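Chitinase (PDB 5XSW) probably hydrolyses the beta-1,4 links of chitin as an endochitinase, the crystallised fragment pairing an N-terminal beta domain with a largely helical, sugar-binding domain. Local coordinates at residues A[147-153]-A[199-205]; A[344-350]-A[482-486]. All coordinates share one frame; numbering follows the deposited sequence.

Contact 1 (A[147-153]-A[199-205])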
ATOM      1  N   HIS A 147      14.483  32.030   5.899  1.00 37.77           N
ATOM      2  CA  HIS A 147      15.238  30.810   6.158  1.00 30.51           C
ATOM      3  C   HIS A 147      15.263  29.928   4.911  1.00 32.48           C
ATOM      4  O   HIS A 147      14.746  30.308   3.876  1.00 34.04           O
ATOM      5  CB  HIS A 147      14.636  30.046   7.318  1.00 37.13           C
ATOM      6  CG  HIS A 147      13.207  29.599   7.073  1.00 35.99           C
ATOM      7  ND1 HIS A 147      12.872  28.296   6.735  1.00 31.70           N
ATOM      8  CD2 HIS A 147      12.036  30.297   7.093  1.00 32.55           C
ATOM      9  CE1 HIS A 147      11.554  28.196   6.611  1.00 30.37           C
ATOM     10  NE2 HIS A 147      11.022  29.395   6.811  1.00 35.75           N
ATOM     11  N   GLN A 148      15.885  28.764   4.999  1.00 29.95           N
ATOM     12  CA  GLN A 148      15.972  27.923   3.801  1.00 32.89           C
ATOM     13  C   GLN A 148      15.746  26.449   4.181  1.00 30.86           C
ATOM     14  O   GLN A 148      16.342  25.540   3.587  1.00 31.64           O
ATOM     15  CB  GLN A 148      17.342  28.146   3.088  1.00 35.79           C
ATOM     16  CG  GLN A 148      17.359  29.469   2.200  1.00 43.13           C
ATOM     17  CD  GLN A 148      16.380  29.481   0.951  1.00 54.86           C
ATOM     18  OE1 GLN A 148      16.825  29.215  -0.176  1.00 51.18           O
ATOM     19  NE2 GLN A 148      15.068  29.838   1.152  1.00 32.97           N
ATOM     20  N   ASN A 149      14.913  26.190   5.177  1.00 27.16           N
ATOM     21  CA  ASN A 149      14.624  24.784   5.528  1.00 27.57           C
ATOM     22  C   ASN A 149      13.837  24.072   4.393  1.00 23.83           C
ATOM     23  O   ASN A 149      12.974  24.690   3.740  1.00 25.01           O
ATOM     24  CB  ASN A 149      13.811  24.699   6.827  1.00 26.92           C
ATOM     25  CG  ASN A 149      14.622  25.145   8.059  1.00 29.34           C
ATOM     26  OD1 ASN A 149      15.320  24.351   8.682  1.00 27.94           O
ATOM     27  ND2 ASN A 149      14.456  26.379   8.432  1.00 25.92           N
ATOM     28  N   GLY A 150      14.111  22.798   4.180  1.00 25.42           N
ATOM     29  CA  GLY A 150      13.363  22.094   3.145  1.00 26.59           C
ATOM     30  C   GLY A 150      12.283  21.311   3.850  1.00 25.99           C
ATOM     31  O   GLY A 150      11.436  21.889   4.520  1.00 25.15           O
ATOM     32  N   PHE A 151      12.335  19.993   3.727  1.00 21.98           N
ATOM     33  CA  PHE A 151      11.342  19.095   4.294  1.00 21.36           C
ATOM     34  C   PHE A 151      11.338  19.140   5.863  1.00 25.89           C
ATOM     35  O   PHE A 151      10.300  19.286   6.491  1.00 23.47           O
ATOM     36  CB  PHE A 151      11.655  17.644   3.796  1.00 21.56           C
ATOM     37  CG  PHE A 151      10.950  16.570   4.560  1.00 25.35           C
ATOM     38  CD1 PHE A 151       9.568  16.647   4.748  1.00 22.64           C
ATOM     39  CD2 PHE A 151      11.632  15.452   5.005  1.00 21.46           C
ATOM     40  CE1 PHE A 151       8.883  15.638   5.407  1.00 23.49           C
ATOM     41  CE2 PHE A 151      10.931  14.450   5.713  1.00 21.76           C
ATOM     42  CZ  PHE A 151       9.561  14.558   5.896  1.00 22.68           C
ATOM     43  N   ILE A 152      12.513  18.997   6.476  1.00 21.24           N
ATOM     44  CA  ILE A 152      12.632  18.966   7.971  1.00 24.35           C
ATOM     45  C   ILE A 152      13.087  20.338   8.462  1.00 24.43           C
ATOM     46  O   ILE A 152      13.994  20.911   7.871  1.00 24.07           O
ATOM     47  CB  ILE A 152      13.640  17.857   8.466  1.00 26.43           C
ATOM     48  CG1 ILE A 152      13.116  16.443   8.082  1.00 25.00           C
ATOM     49  CG2 ILE A 152      13.903  17.941  10.012  1.00 24.19           C
ATOM     50  CD1 ILE A 152      11.868  16.043   8.903  1.00 21.87           C
ATOM     51  N   MET A 153      12.488  20.830   9.553  1.00 22.08           N
ATOM     52  CA  MET A 153      12.758  22.176  10.013  1.00 22.50           C
ATOM     53  C   MET A 153      13.958  22.107  10.995  1.00 26.34           C
ATOM     54  O   MET A 153      13.761  22.177  12.203  1.00 26.22           O
ATOM     55  CB  MET A 153      11.529  22.790  10.710  1.00 23.28           C
ATOM     56  CG  MET A 153      11.750  24.365  10.950  1.00 27.37           C
ATOM     57  SD  MET A 153      11.449  25.314   9.450  1.00 33.84           S
ATOM     58  CE  MET A 153       9.696  25.638   9.525  1.00 31.37           C
ATOM     59  N   PHE A 199       5.960  16.088  13.727  1.00 22.82           N
ATOM     60  CA  PHE A 199       6.945  15.315  12.903  1.00 20.93           C
ATOM     61  C   PHE A 199       8.063  16.204  12.370  1.00 20.32           C
ATOM     62  O   PHE A 199       8.934  15.734  11.643  1.00 22.79           O
ATOM     63  CB  PHE A 199       6.227  14.567  11.720  1.00 23.24           C
ATOM     64  CG  PHE A 199       5.183  13.583  12.222  1.00 22.29           C
ATOM     65  CD1 PHE A 199       5.586  12.420  12.849  1.00 23.45           C
ATOM     66  CD2 PHE A 199       3.805  13.855  12.087  1.00 23.78           C
ATOM     67  CE1 PHE A 199       4.628  11.526  13.393  1.00 26.02           C
ATOM     68  CE2 PHE A 199       2.867  12.959  12.579  1.00 28.91           C
ATOM     69  CZ  PHE A 199       3.289  11.815  13.269  1.00 25.84           C
ATOM     70  N   LYS A 200       8.037  17.487  12.761  1.00 23.11           N
ATOM     71  CA  LYS A 200       9.095  18.481  12.436  1.00 24.91           C
ATOM     72  C   LYS A 200       9.112  18.819  10.974  1.00 26.23           C
ATOM     73  O   LYS A 200      10.133  19.277  10.440  1.00 23.05           O
ATOM     74  CB  LYS A 200      10.499  17.981  12.868  1.00 23.52           C
ATOM     75  CG  LYS A 200      10.471  17.317  14.278  1.00 26.92           C
ATOM     76  CD  LYS A 200       9.812  18.272  15.333  1.00 21.21           C
ATOM     77  CE  LYS A 200       9.697  17.487  16.659  1.00 26.20           C
ATOM     78  NZ  LYS A 200       9.063  18.330  17.771  1.00 30.06           N
ATOM     79  N   VAL A 201       7.965  18.625  10.305  1.00 22.68           N
ATOM     80  CA  VAL A 201       7.862  18.985   8.895  1.00 23.08           C
ATOM     81  C   VAL A 201       7.516  20.453   8.686  1.00 20.29           C
ATOM     82  O   VAL A 201       6.550  20.961   9.298  1.00 22.55           O
ATOM     83  CB  VAL A 201       6.732  18.109   8.196  1.00 21.59           C
ATOM     84  CG1 VAL A 201       6.640  18.452   6.679  1.00 20.53           C
ATOM     85  CG2 VAL A 201       7.116  16.619   8.439  1.00 17.82           C
ATOM     86  N   ASN A 202       8.323  21.116   7.860  1.00 18.28           N
ATOM     87  CA  ASN A 202       8.184  22.510   7.439  1.00 20.24           C
ATOM     88  C   ASN A 202       6.836  22.718   6.747  1.00 26.25           C
ATOM     89  O   ASN A 202       6.582  22.114   5.713  1.00 21.37           O
ATOM     90  CB  ASN A 202       9.313  22.839   6.450  1.00 20.20           C
ATOM     91  CG  ASN A 202       9.287  24.275   5.930  1.00 22.27           C
ATOM     92  OD1 ASN A 202       8.474  25.121   6.344  1.00 22.94           O
ATOM     93  ND2 ASN A 202      10.214  24.570   5.038  1.00 22.59           N
ATOM     94  N   PRO A 203       5.966  23.555   7.318  1.00 23.26           N
ATOM     95  CA  PRO A 203       4.669  23.799   6.686  1.00 21.22           C
ATOM     96  C   PRO A 203       4.818  24.276   5.259  1.00 23.53           C
ATOM     97  O   PRO A 203       3.954  23.955   4.441  1.00 23.47           O
ATOM     98  CB  PRO A 203       4.024  24.935   7.570  1.00 22.05           C
ATOM     99  CG  PRO A 203       4.735  24.823   8.900  1.00 27.49           C
ATOM    100  CD  PRO A 203       6.160  24.321   8.564  1.00 21.05           C
ATOM    101  N   ASN A 204       5.877  25.027   4.935  1.00 22.62           N
ATOM    102  CA  ASN A 204       6.011  25.506   3.559  1.00 19.82           C
ATOM    103  C   ASN A 204       6.247  24.313   2.570  1.00 19.65           C
ATOM    104  O   ASN A 204       5.875  24.361   1.397  1.00 21.74           O
ATOM    105  CB  ASN A 204       7.198  26.460   3.446  1.00 20.13           C
ATOM    106  CG  ASN A 204       6.924  27.811   4.123  1.00 25.84           C
ATOM    107  OD1 ASN A 204       5.769  28.230   4.273  1.00 22.70           O
ATOM    108  ND2 ASN A 204       7.999  28.473   4.563  1.00 26.23           N
ATOM    109  N   PHE A 205       6.891  23.274   3.066  1.00 20.78           N
ATOM    110  CA  PHE A 205       7.166  22.112   2.194  1.00 20.00           C
ATOM    111  C   PHE A 205       5.795  21.416   1.885  1.00 20.02           C
ATOM    112  O   PHE A 205       5.526  21.070   0.747  1.00 22.32           O
ATOM    113  CB  PHE A 205       8.113  21.131   2.866  1.00 21.01           C
ATOM    114  CG  PHE A 205       8.331  19.881   2.029  1.00 21.16           C
ATOM    115  CD1 PHE A 205       9.217  19.930   0.970  1.00 20.60           C
ATOM    116  CD2 PHE A 205       7.575  18.715   2.262  1.00 22.96           C
ATOM    117  CE1 PHE A 205       9.411  18.814   0.121  1.00 23.31           C
ATOM    118  CE2 PHE A 205       7.738  17.576   1.414  1.00 22.07           C
ATOM    119  CZ  PHE A 205       8.671  17.648   0.350  1.00 22.92           C
TER
HETATM  120  O   HOH W   1       8.568  30.610   6.317  1.00 31.38           O
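Asn202 reaches across to the carbonyls of the 147-153 loop, its CG anti to the backbone N (chi1 -180°). Its CB already lies close to Gly150 O and Phe151 O. Beyond it the amide divides its work: ND2 donates to Gly150 O at 3.0 Å, on a lone pair in the carbonyl plane, while OD1 turns back to accept from Asn204 N and has the Met153 CE methyl 3.4 Å away. The same ND2 also serves Asp386 of helix 374-386. The bond from Asn204 N makes Asn202 the N-cap of helix 203-214, the second of two helices separated by a short turn at Lys200, where phi is positive. With an alanine in place of Asn202, Gly150 O is likely to lose this donor and the first turn of the helix its capping bond. The turn pairs with the loop through one isolated beta bridge, Ile152 to Val201: Asn202 N donates to Phe151 O and Met153 N to Lys200 O, each at 3.0 Å. Next to the bridge, the Phe151 ring presents its edge to the face of Phe205, planes at 62° and centroids 5.4 Å apart, and Phe151 CA sits over that same ring. Farther along, Phe151 CE1 touches Val201 CG2 at 3.6 Å; Leu300 of helix 288-311 packs against both phenylalanines. At the far end of the loop, a water lying in the plane of the His147 ring links NE2 to Asn204 ND2, 2.8 Å from each atom, and Asn204 ND2 also donates to Asp386.

Contact 2 (A[344-350]-A[482-486])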
ATOM      1  N   GLU A 344      15.702   3.816  -3.956  1.00 21.12           N
ATOM      2  CA  GLU A 344      16.606   2.670  -3.749  1.00 25.10           C
ATOM      3  C   GLU A 344      17.434   2.383  -4.993  1.00 26.77           C
ATOM      4  O   GLU A 344      18.656   2.081  -4.901  1.00 26.07           O
ATOM      5  CB  GLU A 344      15.786   1.407  -3.352  1.00 22.23           C
ATOM      6  CG  GLU A 344      16.665   0.219  -3.102  1.00 32.27           C
ATOM      7  CD  GLU A 344      15.874  -0.985  -2.617  1.00 33.52           C
ATOM      8  OE1 GLU A 344      14.635  -1.073  -2.852  1.00 34.99           O
ATOM      9  OE2 GLU A 344      16.479  -1.839  -1.958  1.00 33.18           O
ATOM     10  N   ALA A 345      16.803   2.529  -6.165  1.00 23.45           N
ATOM     11  CA  ALA A 345      17.458   2.235  -7.442  1.00 24.91           C
ATOM     12  C   ALA A 345      18.594   3.225  -7.762  1.00 26.13           C
ATOM     13  O   ALA A 345      19.509   2.888  -8.553  1.00 27.46           O
ATOM     14  CB  ALA A 345      16.479   2.259  -8.569  1.00 23.93           C
ATOM     15  N   LEU A 346      18.533   4.428  -7.188  1.00 24.16           N
ATOM     16  CA  LEU A 346      19.570   5.455  -7.427  1.00 28.09           C
ATOM     17  C   LEU A 346      20.909   5.058  -6.786  1.00 25.43           C
ATOM     18  O   LEU A 346      21.966   5.562  -7.210  1.00 31.47           O
ATOM     19  CB  LEU A 346      19.122   6.838  -6.870  1.00 25.75           C
ATOM     20  CG  LEU A 346      17.806   7.356  -7.450  1.00 28.40           C
ATOM     21  CD1 LEU A 346      17.384   8.664  -6.699  1.00 29.23           C
ATOM     22  CD2 LEU A 346      17.974   7.580  -8.923  1.00 29.14           C
ATOM     23  N   LYS A 347      20.840   4.247  -5.733  1.00 22.25           N
ATOM     24  CA  LYS A 347      22.018   3.805  -4.986  1.00 29.22           C
ATOM     25  C   LYS A 347      22.867   4.990  -4.460  1.00 32.30           C
ATOM     26  O   LYS A 347      24.098   4.920  -4.430  1.00 30.79           O
ATOM     27  CB  LYS A 347      22.902   2.887  -5.873  1.00 31.32           C
ATOM     28  CG  LYS A 347      22.205   1.556  -6.232  1.00 28.44           C
ATOM     29  CD  LYS A 347      21.869   0.780  -4.941  1.00 29.95           C
ATOM     30  CE  LYS A 347      21.330  -0.618  -5.330  1.00 39.15           C
ATOM     31  NZ  LYS A 347      20.920  -1.506  -4.199  1.00 35.60           N
ATOM     32  N   ILE A 348      22.201   6.057  -4.038  1.00 32.34           N
ATOM     33  CA  ILE A 348      22.872   7.228  -3.450  1.00 30.50           C
ATOM     34  C   ILE A 348      23.737   6.895  -2.242  1.00 33.81           C
ATOM     35  O   ILE A 348      24.800   7.489  -2.037  1.00 33.29           O
ATOM     36  CB  ILE A 348      21.814   8.276  -3.064  1.00 28.44           C
ATOM     37  CG1 ILE A 348      21.370   8.982  -4.350  1.00 30.24           C
ATOM     38  CG2 ILE A 348      22.359   9.251  -1.970  1.00 27.76           C
ATOM     39  CD1 ILE A 348      19.989   9.672  -4.226  1.00 30.20           C
ATOM     40  N   PHE A 349      23.320   5.919  -1.449  1.00 26.54           N
ATOM     41  CA  PHE A 349      23.994   5.629  -0.201  1.00 30.56           C
ATOM     42  C   PHE A 349      24.955   4.461  -0.299  1.00 32.33           C
ATOM     43  O   PHE A 349      25.426   3.968   0.702  1.00 36.39           O
ATOM     44  CB  PHE A 349      22.957   5.373   0.909  1.00 30.28           C
ATOM     45  CG  PHE A 349      22.093   6.576   1.180  1.00 34.72           C
ATOM     46  CD1 PHE A 349      20.928   6.782   0.443  1.00 27.88           C
ATOM     47  CD2 PHE A 349      22.474   7.533   2.136  1.00 35.43           C
ATOM     48  CE1 PHE A 349      20.132   7.953   0.658  1.00 31.91           C
ATOM     49  CE2 PHE A 349      21.708   8.691   2.358  1.00 33.22           C
ATOM     50  CZ  PHE A 349      20.530   8.898   1.639  1.00 37.18           C
ATOM     51  N   SER A 350      25.227   3.992  -1.507  1.00 33.31           N
ATOM     52  CA  SER A 350      26.148   2.858  -1.659  1.00 37.67           C
ATOM     53  C   SER A 350      26.934   3.099  -2.929  1.00 36.65           C
ATOM     54  O   SER A 350      27.847   3.952  -2.944  1.00 34.31           O
ATOM     55  CB  SER A 350      25.399   1.511  -1.670  1.00 40.03           C
ATOM     56  OG  SER A 350      24.271   1.553  -2.554  1.00 37.69           O
ATOM     57  N   ARG A 482      14.262  -4.582   6.326  1.00 28.12           N
ATOM     58  CA  ARG A 482      15.461  -5.464   6.295  1.00 32.87           C
ATOM     59  C   ARG A 482      15.971  -5.691   4.873  1.00 38.93           C
ATOM     60  O   ARG A 482      17.134  -5.955   4.704  1.00 40.28           O
ATOM     61  CB  ARG A 482      15.201  -6.835   6.940  1.00 33.51           C
ATOM     62  CG  ARG A 482      14.827  -6.697   8.356  1.00 39.53           C
ATOM     63  CD  ARG A 482      15.169  -7.903   9.129  1.00 49.96           C
ATOM     64  NE  ARG A 482      16.599  -7.822   9.412  1.00 62.03           N
ATOM     65  CZ  ARG A 482      17.325  -8.842   9.819  1.00 50.72           C
ATOM     66  NH1 ARG A 482      16.745 -10.023   9.973  1.00 40.92           N
ATOM     67  NH2 ARG A 482      18.631  -8.673  10.029  1.00 69.72           N
ATOM     68  N   ASN A 483      15.115  -5.581   3.855  1.00 34.33           N
ATOM     69  CA  ASN A 483      15.536  -5.871   2.461  1.00 38.09           C
ATOM     70  C   ASN A 483      15.825  -4.620   1.619  1.00 40.95           C
ATOM     71  O   ASN A 483      15.866  -4.690   0.390  1.00 53.85           O
ATOM     72  CB  ASN A 483      14.449  -6.717   1.745  1.00 43.43           C
ATOM     73  CG  ASN A 483      14.412  -8.153   2.239  1.00 51.76           C
ATOM     74  OD1 ASN A 483      15.192  -8.977   1.776  1.00 73.10           O
ATOM     75  ND2 ASN A 483      13.524  -8.458   3.199  1.00 45.72           N
ATOM     76  N   TYR A 484      15.964  -3.467   2.273  1.00 29.79           N
ATOM     77  CA  TYR A 484      16.037  -2.185   1.576  1.00 32.95           C
ATOM     78  C   TYR A 484      17.514  -1.778   1.518  1.00 32.87           C
ATOM     79  O   TYR A 484      18.156  -1.690   2.566  1.00 29.89           O
ATOM     80  CB  TYR A 484      15.168  -1.117   2.309  1.00 28.97           C
ATOM     81  CG  TYR A 484      14.951   0.143   1.516  1.00 29.04           C
ATOM     82  CD1 TYR A 484      14.149   0.133   0.367  1.00 25.51           C
ATOM     83  CD2 TYR A 484      15.552   1.347   1.906  1.00 23.37           C
ATOM     84  CE1 TYR A 484      13.958   1.301  -0.369  1.00 22.84           C
ATOM     85  CE2 TYR A 484      15.351   2.516   1.203  1.00 23.93           C
ATOM     86  CZ  TYR A 484      14.566   2.492   0.062  1.00 24.75           C
ATOM     87  OH  TYR A 484      14.383   3.664  -0.622  1.00 23.55           O
ATOM     88  N   ASN A 485      18.039  -1.566   0.308  1.00 29.13           N
ATOM     89  CA  ASN A 485      19.471  -1.270   0.127  1.00 31.86           C
ATOM     90  C   ASN A 485      19.682  -0.112  -0.823  1.00 29.16           C
ATOM     91  O   ASN A 485      19.977  -0.310  -1.999  1.00 28.39           O
ATOM     92  CB  ASN A 485      20.220  -2.530  -0.400  1.00 36.49           C
ATOM     93  CG  ASN A 485      20.078  -3.709   0.549  1.00 42.13           C
ATOM     94  OD1 ASN A 485      19.415  -4.694   0.232  1.00 53.15           O
ATOM     95  ND2 ASN A 485      20.658  -3.583   1.752  1.00 49.18           N
ATOM     96  N   PRO A 486      19.508   1.116  -0.320  1.00 27.39           N
ATOM     97  CA  PRO A 486      19.547   2.321  -1.149  1.00 26.18           C
ATOM     98  C   PRO A 486      20.969   2.858  -1.338  1.00 33.54           C
ATOM     99  O   PRO A 486      21.932   2.182  -0.963  1.00 32.82           O
ATOM    100  CB  PRO A 486      18.724   3.320  -0.332  1.00 28.48           C
ATOM    101  CG  PRO A 486      18.960   2.880   1.121  1.00 26.56           C
ATOM    102  CD  PRO A 486      19.187   1.409   1.098  1.00 26.19           C
ATOM    103  OXT PRO A 486      21.157   3.989  -1.822  1.00 31.98           O
TER
HETATM  104  O   HOH W   2      19.509   5.674  -3.127  1.00 27.21           O
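This is a polar docking of the chain's C-terminus, in which the tail that follows helix 475-482 is held by the end of helix 340-346 and the type I beta turn from Lys347 to Ser350 just after it. The terminal carboxylate of Pro486 is gripped at both oxygens. OXT accepts from Phe349 N at 2.9 Å, with an angle of 164° at the hydrogen, and from a water that in turn accepts from Ile348 N. Ser350 OG donates to Pro486 O at 2.9 Å, standing above the carboxylate plane. The Phe349 ring turns its edge to OXT, while its CD1 comes within 4.2 Å of Pro486 CB, where Ala310 and Val311 of helix 288-311 also pack on the proline. One residue back, Lys347 NZ donates to Asn485 O at 2.7 Å, nearly in line with the C=O bond. Its chain leaves the backbone pointing away from the tail and is brought back by a bend at chi2 (-60°). Glu344, extended with CG anti to its own N (chi1 -179°), runs antiparallel to the Tyr484 side chain. Its CB lies 3.5 Å from Tyr484 CE1, and OE2 takes the Asn485 N-H at 2.8 Å from above the carboxylate plane. Tyr484 OH reaches on to Val340 O near the start of the same helix. Glu344 also packs on Pro246 of the second subunit, so this edge of the contact borders the dimer interface, where two like charges, Glu344 OE1 and Asp275 OD2 of that subunit, come close. Because the terminal carboxylate's partners are one backbone N-H, a hydroxyl and a water, its negative charge is probably stabilised by this set of neutral donors.

Overall arrangement
Both contacts belong to the helical part of the chain, their centres 24 Å apart and their nearest atoms about 12 Å, so they do not touch. In sequence they follow one another, contact 1 closing before contact 2 opens. Helix 288-311 joins them: Leu300 packs on contact 1, Leu306 and Ala310 on contact 2. Helix 327-338 likewise meets Phe151 and Phe205 of one and Leu346 and Ile348 of the other. Contact 1 is nearer the centre of the chain, 11 Å against 20 Å. Neither contact contains a residue of the glycan pocket, yet the side chains of Phe205 and Glu344 lie about 13 and 12 Å from bound N-acetylglucosamine units, respectively.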